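Local coordinates for CrtC domain-containing protein (Fusarium vanettenii 77-13-4, PDB 7A0Q) that probably hydrates the isoflavonoid phytoalexin kievitone and thereby detoxifies a plant defence compound, at residues Gly124-Ser129 / Lys135-Ser140. Sequence-based numbering, arbitrary orientation.
Sequences GIKSES and KLRSYS
Lys135 O accepts a hydrogen bond from Glu128 N at 2.8 Å, at the loop end of the antiparallel beta hairpin formed by strands 123-127 and 136-142. The hairpin belongs to the N-terminal lipocalin-like domain, between strands 117-120 and 145-152. The donor stands above the carbonyl plane, and the methylenes of Lys135 lie alongside Glu128 CB. Leu136 faces Ser127 in a non-hydrogen-bonded pair. Its CD2 packs 3.8 Å from Ser127 CB, while Ser127 OG accepts a hydrogen bond from Ser129 N in an ST turn and also hydrogen-bonds to Asn132 OD1.

Arg137 and Lys126 form a hydrogen-bonded pair, with Arg137 N 2.8 Å from Lys126 O. The arginine bends at chi3 (-55°), which turns NE back toward the loop. There NE meets the anti lone pair of Glu128 OE2 at 2.8 Å in a nearly straight salt bridge. The carboxylate and guanidinium planes are 82° apart. NH2 adds a weak bond to the same oxygen, and NH1 pairs with Asp148. Two salt bridges thus limit the guanidinium's rotation.

On the face that carries Leu136 and Ser127, Ser138 OG touches Ile125 CG1 at 3.6 Å and hydrogen-bonds to Tyr151 and Ser61. Tyr139 closes the pairing with Gly124 through two backbone bonds. With chi1 at 65°, its ring folds back over the glycine. Gly124 CA makes a CH-pi contact 4.1 Å from the ring centroid, and Gly124 N sits above the ring centre.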
ATOM      1  N   GLY A 124      -5.918 -14.853   1.113  1.00 16.88           N
ATOM      2  CA  GLY A 124      -4.662 -14.649   0.413  1.00 15.24           C
ATOM      3  C   GLY A 124      -4.782 -13.710  -0.777  1.00 14.87           C
ATOM      4  O   GLY A 124      -5.736 -12.929  -0.894  1.00 15.08           O
ATOM      5  N   ILE A 125      -3.760 -13.779  -1.634  1.00 15.28           N
ATOM      6  CA  ILE A 125      -3.673 -13.000  -2.866  1.00 13.04           C
ATOM      7  C   ILE A 125      -3.258 -13.954  -3.973  1.00 16.83           C
ATOM      8  O   ILE A 125      -2.350 -14.771  -3.788  1.00 15.42           O
ATOM      9  CB  ILE A 125      -2.683 -11.823  -2.733  1.00 13.33           C
ATOM     10  CG1 ILE A 125      -3.200 -10.808  -1.698  1.00 13.24           C
ATOM     11  CG2 ILE A 125      -2.451 -11.150  -4.088  1.00 17.19           C
ATOM     12  CD1 ILE A 125      -2.186  -9.729  -1.319  1.00 15.42           C
ATOM     13  N   LYS A 126      -3.955 -13.909  -5.102  1.00 15.01           N
ATOM     14  CA  LYS A 126      -3.580 -14.816  -6.174  1.00 16.56           C
ATOM     15  C   LYS A 126      -3.810 -14.155  -7.520  1.00 16.69           C
ATOM     16  O   LYS A 126      -4.665 -13.276  -7.670  1.00 17.95           O
ATOM     17  CB  LYS A 126      -4.364 -16.135  -6.100  1.00 21.70           C
ATOM     18  CG  LYS A 126      -5.860 -15.978  -6.287  1.00 23.23           C
ATOM     19  CD  LYS A 126      -6.602 -17.323  -6.119  1.00 25.35           C
ATOM     20  CE  LYS A 126      -6.175 -18.341  -7.172  1.00 30.26           C
ATOM     21  NZ  LYS A 126      -7.079 -19.542  -7.193  1.00 36.25           N
ATOM     22  N   SER A 127      -3.063 -14.614  -8.511  1.00 16.48           N
ATOM     23  CA  SER A 127      -3.297 -14.160  -9.865  1.00 16.08           C
ATOM     24  C   SER A 127      -4.336 -15.055 -10.529  1.00 18.78           C
ATOM     25  O   SER A 127      -4.335 -16.277 -10.343  1.00 22.10           O
ATOM     26  CB  SER A 127      -2.009 -14.162 -10.675  1.00 18.25           C
ATOM     27  OG  SER A 127      -2.306 -14.085 -12.057  1.00 18.02           O
ATOM     28  N   GLU A 128      -5.225 -14.428 -11.298  1.00 16.69           N
ATOM     29  CA  GLU A 128      -6.210 -15.114 -12.126  1.00 17.18           C
ATOM     30  C   GLU A 128      -5.955 -14.826 -13.600  1.00 20.25           C
ATOM     31  O   GLU A 128      -6.882 -14.819 -14.410  1.00 22.25           O
ATOM     32  CB  GLU A 128      -7.633 -14.702 -11.750  1.00 18.91           C
ATOM     33  CG  GLU A 128      -7.993 -14.821 -10.272  1.00 23.68           C
ATOM     34  CD  GLU A 128      -8.304 -16.243  -9.846  1.00 28.40           C
ATOM     35  OE1 GLU A 128      -7.971 -17.179 -10.610  1.00 29.05           O
ATOM     36  OE2 GLU A 128      -8.884 -16.428  -8.744  1.00 24.38           O
ATOM     37  N   SER A 129      -4.701 -14.552 -13.957  1.00 19.06           N
ATOM     38  CA  SER A 129      -4.353 -14.179 -15.318  1.00 18.18           C
ATOM     39  C   SER A 129      -2.945 -14.671 -15.616  1.00 20.54           C
ATOM     40  O   SER A 129      -2.086 -14.692 -14.733  1.00 22.08           O
ATOM     41  CB  SER A 129      -4.426 -12.663 -15.521  1.00 20.06           C
ATOM     42  OG  SER A 129      -3.658 -11.988 -14.522  1.00 19.26           O
ATOM     43  N   LYS A 135      -5.782  -9.780 -14.179  1.00 17.61           N
ATOM     44  CA  LYS A 135      -6.716 -10.146 -13.121  1.00 20.85           C
ATOM     45  C   LYS A 135      -5.932 -10.685 -11.938  1.00 16.20           C
ATOM     46  O   LYS A 135      -5.263 -11.714 -12.051  1.00 18.34           O
ATOM     47  CB  LYS A 135      -7.748 -11.171 -13.596  1.00 18.61           C
ATOM     48  CG  LYS A 135      -8.934 -11.285 -12.645  1.00 17.80           C
ATOM     49  CD  LYS A 135     -10.021 -12.189 -13.218  1.00 21.43           C
ATOM     50  CE  LYS A 135     -11.198 -12.294 -12.257  1.00 27.94           C
ATOM     51  NZ  LYS A 135     -12.204 -13.293 -12.747  1.00 28.49           N
ATOM     52  N   LEU A 136      -6.031  -9.979 -10.822  1.00 16.50           N
ATOM     53  CA  LEU A 136      -5.476 -10.360  -9.534  1.00 14.23           C
ATOM     54  C   LEU A 136      -6.619 -10.384  -8.533  1.00 16.55           C
ATOM     55  O   LEU A 136      -7.639  -9.717  -8.730  1.00 19.12           O
ATOM     56  CB  LEU A 136      -4.394  -9.366  -9.078  1.00 14.63           C
ATOM     57  CG  LEU A 136      -3.166  -9.285  -9.977  1.00 19.03           C
ATOM     58  CD1 LEU A 136      -2.369  -8.008  -9.655  1.00 18.13           C
ATOM     59  CD2 LEU A 136      -2.304 -10.518  -9.794  1.00 18.48           C
ATOM     60  N   ARG A 137      -6.449 -11.141  -7.450  1.00 14.63           N
ATOM     61  CA  ARG A 137      -7.514 -11.321  -6.468  1.00 16.43           C
ATOM     62  C   ARG A 137      -6.950 -11.224  -5.060  1.00 19.04           C
ATOM     63  O   ARG A 137      -5.990 -11.928  -4.730  1.00 16.66           O
ATOM     64  CB  ARG A 137      -8.219 -12.671  -6.654  1.00 20.45           C
ATOM     65  CG  ARG A 137      -9.403 -12.893  -5.696  1.00 19.78           C
ATOM     66  CD  ARG A 137      -9.979 -14.327  -5.796  1.00 21.97           C
ATOM     67  NE  ARG A 137     -10.357 -14.666  -7.164  1.00 22.70           N
ATOM     68  CZ  ARG A 137     -11.535 -14.374  -7.716  1.00 23.38           C
ATOM     69  NH1 ARG A 137     -12.461 -13.735  -7.014  1.00 23.59           N
ATOM     70  NH2 ARG A 137     -11.784 -14.714  -8.973  1.00 26.02           N
ATOM     71  N   SER A 138      -7.547 -10.353  -4.241  1.00 15.80           N
ATOM     72  CA  SER A 138      -7.304 -10.295  -2.799  1.00 14.47           C
ATOM     73  C   SER A 138      -8.562 -10.777  -2.093  1.00 16.86           C
ATOM     74  O   SER A 138      -9.638 -10.213  -2.300  1.00 16.93           O
ATOM     75  CB  SER A 138      -6.952  -8.877  -2.331  1.00 15.02           C
ATOM     76  OG  SER A 138      -5.714  -8.452  -2.871  1.00 15.98           O
ATOM     77  N   TYR A 139      -8.436 -11.803  -1.254  1.00 15.68           N
ATOM     78  CA  TYR A 139      -9.629 -12.389  -0.653  1.00 16.52           C
ATOM     79  C   TYR A 139      -9.382 -12.758   0.803  1.00 17.26           C
ATOM     80  O   TYR A 139      -8.258 -13.057   1.219  1.00 16.60           O
ATOM     81  CB  TYR A 139     -10.106 -13.617  -1.444  1.00 16.42           C
ATOM     82  CG  TYR A 139      -9.131 -14.765  -1.414  1.00 16.18           C
ATOM     83  CD1 TYR A 139      -8.036 -14.788  -2.276  1.00 17.24           C
ATOM     84  CD2 TYR A 139      -9.283 -15.813  -0.512  1.00 18.72           C
ATOM     85  CE1 TYR A 139      -7.124 -15.827  -2.249  1.00 16.91           C
ATOM     86  CE2 TYR A 139      -8.374 -16.869  -0.480  1.00 18.93           C
ATOM     87  CZ  TYR A 139      -7.304 -16.868  -1.356  1.00 17.70           C
ATOM     88  OH  TYR A 139      -6.385 -17.895  -1.336  1.00 20.32           O
ATOM     89  N   SER A 140     -10.464 -12.720   1.579  1.00 15.78           N
ATOM     90  CA  SER A 140     -10.415 -12.962   3.011  1.00 16.27           C
ATOM     91  C   SER A 140     -11.721 -13.624   3.421  1.00 20.67           C
ATOM     92  O   SER A 140     -12.795 -13.244   2.934  1.00 18.01           O
ATOM     93  CB  SER A 140     -10.202 -11.652   3.788  1.00 19.98           C
ATOM     94  OG  SER A 140     -10.184 -11.882   5.189  1.00 20.62           O
TER